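PDB 3H6E: carbohydrate kinase, FGGY, which probably acts as a carbohydrate kinase of the FGGY family, transferring phosphate from a nucleotide such as ATP to a sugar or related substrate. Local coordinates for residues A[137-151]-A[191-203]. Residues are numbered along the deposited sequence; the frame is centred on the assembly and turned at random.
Sequences DQLHPDVMANATLLP and RLGWAARFAPIVR
Leu-149 and Phe-198 form the tight part of this contact: CB of Leu-149 sits squarely over the ring face of Phe-198, 3.7 Å from its centroid, a CH-pi contact. With its CG beside the backbone N (chi1 -72°), Leu-149 runs alongside Arg-197, and its CD1 reaches both CE2 of Phe-198 and CB of Arg-197. The backbones meet here in a single parallel bridge. Leu-149 N donates to Arg-197 O (2.7 Å) and Leu-149 O accepts from Ala-199 N (2.9 Å). Phe-185 and Ile-81 also pack against Phe-198. Toward the partly exposed end, polar groups replace this apolar core. The extended chain of Arg-197 runs past the carbonyl oxygens of Ala-147 and Met-144 to place NH1 3.1 Å from OD1 of Asp-137, a salt bridge whose hydrogen bond is nearly straight (168°), with OD1 in the guanidinium plane. Met-144 O lies over one guanidinium face and Trp-194 CD1 over the other. Asp-137 OD2 accepts a hydrogen bond from Trp-194 NE1 at 2.9 Å, so both carboxylate oxygens are held. Exposed Ala-145 only brushes Arg-197, its CA 4.2 Å from NH2. Strand 148-151 is the edge of an antiparallel sheet with strand 81-85, and the loop 197-199 joins that edge, outside the regular strands, within the N-terminal domain of an FGGY kinase of the actin-like ATPase superfamily.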
ATOM      1  N   ASP A 137       3.989  11.340 -23.417  1.00 29.87           N
ATOM      2  CA  ASP A 137       4.777  11.283 -24.642  1.00 31.25           C
ATOM      3  C   ASP A 137       4.070  12.024 -25.774  1.00 34.54           C
ATOM      4  O   ASP A 137       4.711  12.468 -26.726  1.00 36.33           O
ATOM      5  CB  ASP A 137       5.068   9.834 -25.046  1.00 30.60           C
ATOM      6  CG  ASP A 137       6.358   9.296 -24.432  1.00 32.03           C
ATOM      7  OD1 ASP A 137       7.161  10.103 -23.915  1.00 31.71           O
ATOM      8  OD2 ASP A 137       6.578   8.065 -24.476  1.00 31.30           O
ATOM      9  N   GLN A 138       2.751  12.161 -25.659  1.00 33.22           N
ATOM     10  CA  GLN A 138       1.956  12.891 -26.646  1.00 32.18           C
ATOM     11  C   GLN A 138       1.898  14.386 -26.349  1.00 34.47           C
ATOM     12  O   GLN A 138       2.079  15.210 -27.246  1.00 33.69           O
ATOM     13  CB  GLN A 138       0.530  12.343 -26.709  1.00 33.45           C
ATOM     14  CG  GLN A 138       0.392  11.006 -27.407  1.00 35.19           C
ATOM     15  CD  GLN A 138      -0.997  10.808 -27.990  1.00 40.22           C
ATOM     16  OE1 GLN A 138      -1.249   9.842 -28.714  1.00 43.12           O
ATOM     17  NE2 GLN A 138      -1.906  11.732 -27.686  1.00 37.66           N
ATOM     18  N   LEU A 139       1.642  14.730 -25.089  1.00 34.90           N
ATOM     19  CA  LEU A 139       1.460  16.122 -24.683  1.00 34.77           C
ATOM     20  C   LEU A 139       2.773  16.903 -24.645  1.00 35.58           C
ATOM     21  O   LEU A 139       2.795  18.114 -24.868  1.00 33.97           O
ATOM     22  CB  LEU A 139       0.794  16.190 -23.308  1.00 34.81           C
ATOM     23  CG  LEU A 139      -0.419  15.294 -23.052  1.00 34.87           C
ATOM     24  CD1 LEU A 139      -0.708  15.213 -21.564  1.00 30.91           C
ATOM     25  CD2 LEU A 139      -1.639  15.790 -23.818  1.00 35.07           C
ATOM     26  N   HIS A 140       3.864  16.211 -24.340  1.00 34.97           N
ATOM     27  CA  HIS A 140       5.160  16.861 -24.210  1.00 36.51           C
ATOM     28  C   HIS A 140       6.257  15.975 -24.779  1.00 36.61           C
ATOM     29  O   HIS A 140       7.193  15.604 -24.068  1.00 35.42           O
ATOM     30  CB  HIS A 140       5.444  17.184 -22.742  1.00 38.15           C
ATOM     31  CG  HIS A 140       4.394  18.035 -22.097  1.00 39.52           C
ATOM     32  ND1 HIS A 140       3.615  17.592 -21.049  1.00 40.87           N
ATOM     33  CD2 HIS A 140       3.987  19.298 -22.361  1.00 40.36           C
ATOM     34  CE1 HIS A 140       2.781  18.550 -20.689  1.00 41.03           C
ATOM     35  NE2 HIS A 140       2.985  19.597 -21.470  1.00 40.56           N
ATOM     36  N   PRO A 141       6.142  15.640 -26.074  1.00 37.27           N
ATOM     37  CA  PRO A 141       7.023  14.689 -26.762  1.00 38.68           C
ATOM     38  C   PRO A 141       8.503  14.970 -26.532  1.00 39.03           C
ATOM     39  O   PRO A 141       9.249  14.062 -26.165  1.00 40.02           O
ATOM     40  CB  PRO A 141       6.673  14.895 -28.239  1.00 39.80           C
ATOM     41  CG  PRO A 141       5.270  15.396 -28.218  1.00 37.46           C
ATOM     42  CD  PRO A 141       5.157  16.243 -26.992  1.00 35.20           C
ATOM     43  N   ASP A 142       8.915  16.218 -26.738  1.00 40.17           N
ATOM     44  CA  ASP A 142      10.322  16.591 -26.626  1.00 40.80           C
ATOM     45  C   ASP A 142      10.795  16.579 -25.178  1.00 38.96           C
ATOM     46  O   ASP A 142      11.840  16.010 -24.857  1.00 38.02           O
ATOM     47  CB  ASP A 142      10.561  17.969 -27.249  1.00 44.40           C
ATOM     48  CG  ASP A 142      10.116  18.038 -28.702  1.00 44.71           C
ATOM     49  OD1 ASP A 142       9.989  19.161 -29.235  1.00 48.94           O
ATOM     50  OD2 ASP A 142       9.888  16.969 -29.309  1.00 43.68           O
ATOM     51  N   VAL A 143      10.016  17.207 -24.307  1.00 38.24           N
ATOM     52  CA  VAL A 143      10.359  17.288 -22.893  1.00 38.73           C
ATOM     53  C   VAL A 143      10.506  15.905 -22.248  1.00 38.31           C
ATOM     54  O   VAL A 143      11.256  15.743 -21.286  1.00 38.62           O
ATOM     55  CB  VAL A 143       9.332  18.138 -22.110  1.00 39.36           C
ATOM     56  CG1 VAL A 143       9.586  18.049 -20.606  1.00 37.42           C
ATOM     57  CG2 VAL A 143       9.380  19.586 -22.584  1.00 36.43           C
HETATM   58  N   MSE A 144       9.798  14.911 -22.781  1.00 37.12           N
HETATM   59  CA  MSE A 144       9.890  13.552 -22.251  1.00 37.21           C
HETATM   60  C   MSE A 144      11.161  12.834 -22.708  1.00 39.41           C
HETATM   61  O   MSE A 144      11.712  12.006 -21.979  1.00 38.64           O
HETATM   62  CB  MSE A 144       8.661  12.720 -22.628  1.00 34.55           C
HETATM   63  CG  MSE A 144       7.371  13.176 -21.976  1.00 35.52           C
HETATM   64 SE   MSE A 144       7.602  13.701 -20.110  1.00 54.03          SE
HETATM   65  CE  MSE A 144       8.169  11.996 -19.343  1.00 36.12           C
ATOM     66  N   ALA A 145      11.623  13.153 -23.913  1.00 37.95           N
ATOM     67  CA  ALA A 145      12.814  12.512 -24.465  1.00 39.20           C
ATOM     68  C   ALA A 145      14.105  13.050 -23.845  1.00 39.05           C
ATOM     69  O   ALA A 145      15.130  12.370 -23.837  1.00 40.53           O
ATOM     70  CB  ALA A 145      12.843  12.665 -25.977  1.00 36.27           C
ATOM     71  N   ASN A 146      14.048  14.274 -23.331  1.00 39.33           N
ATOM     72  CA  ASN A 146      15.195  14.891 -22.673  1.00 38.87           C
ATOM     73  C   ASN A 146      15.123  14.675 -21.172  1.00 39.56           C
ATOM     74  O   ASN A 146      15.989  15.127 -20.419  1.00 38.89           O
ATOM     75  CB  ASN A 146      15.226  16.393 -22.959  1.00 39.96           C
ATOM     76  CG  ASN A 146      15.296  16.707 -24.445  1.00 47.34           C
ATOM     77  OD1 ASN A 146      14.843  17.764 -24.891  1.00 47.03           O
ATOM     78  ND2 ASN A 146      15.862  15.783 -25.218  1.00 44.92           N
ATOM     79  N   ALA A 147      14.077  13.980 -20.738  1.00 38.15           N
ATOM     80  CA  ALA A 147      13.762  13.905 -19.322  1.00 34.54           C
ATOM     81  C   ALA A 147      14.511  12.802 -18.588  1.00 31.33           C
ATOM     82  O   ALA A 147      14.787  11.744 -19.144  1.00 31.02           O
ATOM     83  CB  ALA A 147      12.262  13.737 -19.129  1.00 33.77           C
ATOM     84  N   THR A 148      14.848  13.076 -17.334  1.00 30.65           N
ATOM     85  CA  THR A 148      15.225  12.033 -16.403  1.00 28.41           C
ATOM     86  C   THR A 148      13.972  11.652 -15.637  1.00 28.01           C
ATOM     87  O   THR A 148      13.258  12.519 -15.139  1.00 28.02           O
ATOM     88  CB  THR A 148      16.295  12.517 -15.421  1.00 30.43           C
ATOM     89  OG1 THR A 148      17.520  12.737 -16.129  1.00 29.99           O
ATOM     90  CG2 THR A 148      16.521  11.479 -14.316  1.00 27.59           C
ATOM     91  N   LEU A 149      13.685  10.360 -15.567  1.00 28.23           N
ATOM     92  CA  LEU A 149      12.497   9.896 -14.866  1.00 27.32           C
ATOM     93  C   LEU A 149      12.860   9.391 -13.480  1.00 26.62           C
ATOM     94  O   LEU A 149      13.970   8.906 -13.255  1.00 26.79           O
ATOM     95  CB  LEU A 149      11.767   8.829 -15.678  1.00 24.99           C
ATOM     96  CG  LEU A 149      11.064   9.404 -16.908  1.00 26.70           C
ATOM     97  CD1 LEU A 149      10.393   8.313 -17.729  1.00 24.12           C
ATOM     98  CD2 LEU A 149      10.057  10.463 -16.484  1.00 25.91           C
ATOM     99  N   LEU A 150      11.915   9.502 -12.555  1.00 26.39           N
ATOM    100  CA  LEU A 150      12.232   9.365 -11.149  1.00 27.05           C
ATOM    101  C   LEU A 150      10.948   9.282 -10.325  1.00 26.77           C
ATOM    102  O   LEU A 150      10.112  10.188 -10.373  1.00 25.82           O
ATOM    103  CB  LEU A 150      13.073  10.573 -10.732  1.00 27.99           C
ATOM    104  CG  LEU A 150      13.780  10.616  -9.383  1.00 29.91           C
ATOM    105  CD1 LEU A 150      14.873  11.664  -9.393  1.00 30.74           C
ATOM    106  CD2 LEU A 150      12.779  10.936  -8.331  1.00 29.59           C
ATOM    107  N   PRO A 151      10.783   8.188  -9.566  1.00 26.91           N
ATOM    108  CA  PRO A 151       9.559   7.981  -8.785  1.00 25.16           C
ATOM    109  C   PRO A 151       9.276   9.132  -7.822  1.00 25.55           C
ATOM    110  O   PRO A 151      10.184   9.875  -7.462  1.00 25.29           O
ATOM    111  CB  PRO A 151       9.859   6.695  -8.003  1.00 25.16           C
ATOM    112  CG  PRO A 151      10.891   5.991  -8.812  1.00 25.14           C
ATOM    113  CD  PRO A 151      11.737   7.078  -9.403  1.00 26.45           C
ATOM    114  N   ARG A 191      11.773  -1.410 -24.433  1.00 25.43           N
ATOM    115  CA  ARG A 191      11.413  -1.253 -25.836  1.00 27.87           C
ATOM    116  C   ARG A 191      11.134   0.207 -26.216  1.00 28.92           C
ATOM    117  O   ARG A 191      11.639   0.707 -27.227  1.00 25.04           O
ATOM    118  CB  ARG A 191      10.168  -2.093 -26.115  1.00 29.38           C
ATOM    119  CG  ARG A 191      10.199  -2.872 -27.402  1.00 29.89           C
ATOM    120  CD  ARG A 191       8.850  -3.525 -27.644  1.00 32.31           C
ATOM    121  NE  ARG A 191       7.780  -2.534 -27.730  1.00 33.62           N
ATOM    122  CZ  ARG A 191       6.745  -2.472 -26.901  1.00 32.31           C
ATOM    123  NH1 ARG A 191       6.623  -3.353 -25.919  1.00 33.27           N
ATOM    124  NH2 ARG A 191       5.827  -1.532 -27.060  1.00 33.36           N
ATOM    125  N   LEU A 192      10.319   0.877 -25.404  1.00 27.43           N
ATOM    126  CA  LEU A 192       9.890   2.246 -25.676  1.00 25.30           C
ATOM    127  C   LEU A 192      10.971   3.275 -25.364  1.00 26.57           C
ATOM    128  O   LEU A 192      10.811   4.460 -25.654  1.00 28.24           O
ATOM    129  CB  LEU A 192       8.632   2.573 -24.873  1.00 25.74           C
ATOM    130  CG  LEU A 192       7.355   1.803 -25.211  1.00 28.39           C
ATOM    131  CD1 LEU A 192       6.285   2.088 -24.170  1.00 26.08           C
ATOM    132  CD2 LEU A 192       6.858   2.148 -26.611  1.00 26.73           C
ATOM    133  N   GLY A 193      12.066   2.829 -24.763  1.00 27.50           N
ATOM    134  CA  GLY A 193      13.127   3.737 -24.372  1.00 26.03           C
ATOM    135  C   GLY A 193      12.845   4.420 -23.044  1.00 27.78           C
ATOM    136  O   GLY A 193      13.564   5.334 -22.645  1.00 28.52           O
ATOM    137  N   TRP A 194      11.795   3.979 -22.355  1.00 26.60           N
ATOM    138  CA  TRP A 194      11.455   4.544 -21.053  1.00 27.40           C
ATOM    139  C   TRP A 194      12.481   4.165 -19.986  1.00 27.29           C
ATOM    140  O   TRP A 194      12.876   4.997 -19.168  1.00 25.45           O
ATOM    141  CB  TRP A 194      10.053   4.112 -20.613  1.00 26.64           C
ATOM    142  CG  TRP A 194       8.942   4.744 -21.414  1.00 29.20           C
ATOM    143  CD1 TRP A 194       9.061   5.737 -22.342  1.00 28.55           C
ATOM    144  CD2 TRP A 194       7.542   4.444 -21.323  1.00 27.95           C
ATOM    145  NE1 TRP A 194       7.824   6.063 -22.848  1.00 28.75           N
ATOM    146  CE2 TRP A 194       6.875   5.286 -22.237  1.00 28.36           C
ATOM    147  CE3 TRP A 194       6.789   3.544 -20.563  1.00 25.81           C
ATOM    148  CZ2 TRP A 194       5.493   5.253 -22.413  1.00 27.88           C
ATOM    149  CZ3 TRP A 194       5.418   3.513 -20.738  1.00 26.47           C
ATOM    150  CH2 TRP A 194       4.784   4.362 -21.657  1.00 26.59           C
ATOM    151  N   ALA A 195      12.910   2.908 -20.004  1.00 25.75           N
ATOM    152  CA  ALA A 195      13.859   2.409 -19.012  1.00 26.52           C
ATOM    153  C   ALA A 195      15.155   3.210 -19.015  1.00 25.48           C
ATOM    154  O   ALA A 195      15.781   3.399 -17.974  1.00 24.98           O
ATOM    155  CB  ALA A 195      14.148   0.932 -19.248  1.00 26.47           C
ATOM    156  N   ALA A 196      15.544   3.690 -20.191  1.00 26.48           N
ATOM    157  CA  ALA A 196      16.787   4.438 -20.338  1.00 26.98           C
ATOM    158  C   ALA A 196      16.692   5.843 -19.746  1.00 26.32           C
ATOM    159  O   ALA A 196      17.712   6.479 -19.473  1.00 27.66           O
ATOM    160  CB  ALA A 196      17.193   4.504 -21.806  1.00 26.74           C
ATOM    161  N   ARG A 197      15.468   6.326 -19.552  1.00 25.47           N
ATOM    162  CA  ARG A 197      15.253   7.667 -19.014  1.00 27.21           C
ATOM    163  C   ARG A 197      15.317   7.717 -17.485  1.00 27.23           C
ATOM    164  O   ARG A 197      15.474   8.791 -16.906  1.00 28.38           O
ATOM    165  CB  ARG A 197      13.903   8.216 -19.470  1.00 26.73           C
ATOM    166  CG  ARG A 197      13.711   8.291 -20.973  1.00 28.11           C
ATOM    167  CD  ARG A 197      12.299   8.776 -21.279  1.00 29.37           C
ATOM    168  NE  ARG A 197      11.978   8.755 -22.701  1.00 34.01           N
ATOM    169  CZ  ARG A 197      10.776   9.044 -23.192  1.00 35.67           C
ATOM    170  NH1 ARG A 197       9.782   9.370 -22.373  1.00 32.08           N
ATOM    171  NH2 ARG A 197      10.564   9.005 -24.501  1.00 35.41           N
ATOM    172  N   PHE A 198      15.189   6.563 -16.837  1.00 24.29           N
ATOM    173  CA  PHE A 198      15.142   6.508 -15.374  1.00 26.67           C
ATOM    174  C   PHE A 198      16.482   6.746 -14.674  1.00 26.10           C
ATOM    175  O   PHE A 198      17.532   6.276 -15.116  1.00 26.21           O
ATOM    176  CB  PHE A 198      14.532   5.182 -14.904  1.00 24.81           C
ATOM    177  CG  PHE A 198      13.032   5.205 -14.823  1.00 25.33           C
ATOM    178  CD1 PHE A 198      12.398   5.541 -13.639  1.00 25.17           C
ATOM    179  CD2 PHE A 198      12.257   4.903 -15.931  1.00 24.64           C
ATOM    180  CE1 PHE A 198      11.021   5.569 -13.557  1.00 23.51           C
ATOM    181  CE2 PHE A 198      10.877   4.930 -15.857  1.00 22.98           C
ATOM    182  CZ  PHE A 198      10.258   5.266 -14.665  1.00 21.76           C
ATOM    183  N   ALA A 199      16.428   7.483 -13.569  1.00 26.11           N
ATOM    184  CA  ALA A 199      17.589   7.670 -12.712  1.00 26.14           C
ATOM    185  C   ALA A 199      18.078   6.318 -12.200  1.00 26.59           C
ATOM    186  O   ALA A 199      17.273   5.416 -11.968  1.00 26.00           O
ATOM    187  CB  ALA A 199      17.239   8.576 -11.557  1.00 26.67           C
ATOM    188  N   PRO A 200      19.402   6.171 -12.031  1.00 27.21           N
ATOM    189  CA  PRO A 200      19.986   4.889 -11.620  1.00 27.28           C
ATOM    190  C   PRO A 200      19.291   4.322 -10.392  1.00 25.31           C
ATOM    191  O   PRO A 200      19.058   5.047  -9.424  1.00 26.64           O
ATOM    192  CB  PRO A 200      21.435   5.255 -11.295  1.00 27.57           C
ATOM    193  CG  PRO A 200      21.716   6.433 -12.163  1.00 29.83           C
ATOM    194  CD  PRO A 200      20.428   7.211 -12.222  1.00 28.16           C
ATOM    195  N   ILE A 201      18.951   3.040 -10.441  1.00 23.88           N
ATOM    196  CA  ILE A 201      18.275   2.389  -9.325  1.00 25.90           C
ATOM    197  C   ILE A 201      19.198   2.208  -8.123  1.00 25.91           C
ATOM    198  O   ILE A 201      20.343   1.768  -8.256  1.00 25.75           O
ATOM    199  CB  ILE A 201      17.680   1.027  -9.730  1.00 24.68           C
ATOM    200  CG1 ILE A 201      16.419   1.234 -10.575  1.00 24.43           C
ATOM    201  CG2 ILE A 201      17.368   0.198  -8.493  1.00 23.03           C
ATOM    202  CD1 ILE A 201      15.829  -0.047 -11.131  1.00 23.72           C
ATOM    203  N   VAL A 202      18.678   2.560  -6.955  1.00 25.48           N
ATOM    204  CA  VAL A 202      19.410   2.467  -5.698  1.00 26.83           C
ATOM    205  C   VAL A 202      18.519   1.768  -4.678  1.00 26.52           C
ATOM    206  O   VAL A 202      17.306   1.664  -4.877  1.00 27.60           O
ATOM    207  CB  VAL A 202      19.825   3.876  -5.207  1.00 26.64           C
ATOM    208  CG1 VAL A 202      19.586   4.054  -3.724  1.00 26.05           C
ATOM    209  CG2 VAL A 202      21.271   4.166  -5.574  1.00 25.91           C
ATOM    210  N   ARG A 203      19.116   1.259  -3.608  1.00 28.24           N
ATOM    211  CA  ARG A 203      18.350   0.606  -2.552  1.00 27.77           C
ATOM    212  C   ARG A 203      17.801   1.632  -1.564  1.00 29.30           C
ATOM    213  O   ARG A 203      18.492   2.579  -1.189  1.00 28.50           O
ATOM    214  CB  ARG A 203      19.201  -0.458  -1.860  1.00 29.57           C
ATOM    215  CG  ARG A 203      19.765  -1.466  -2.851  1.00 32.98           C
ATOM    216  CD  ARG A 203      20.642  -2.524  -2.205  1.00 39.48           C
ATOM    217  NE  ARG A 203      19.867  -3.632  -1.648  1.00 45.98           N
ATOM    218  CZ  ARG A 203      19.124  -4.467  -2.369  1.00 41.07           C
ATOM    219  NH1 ARG A 203      19.027  -4.317  -3.685  1.00 39.97           N
ATOM    220  NH2 ARG A 203      18.463  -5.448  -1.768  1.00 36.53           N
TER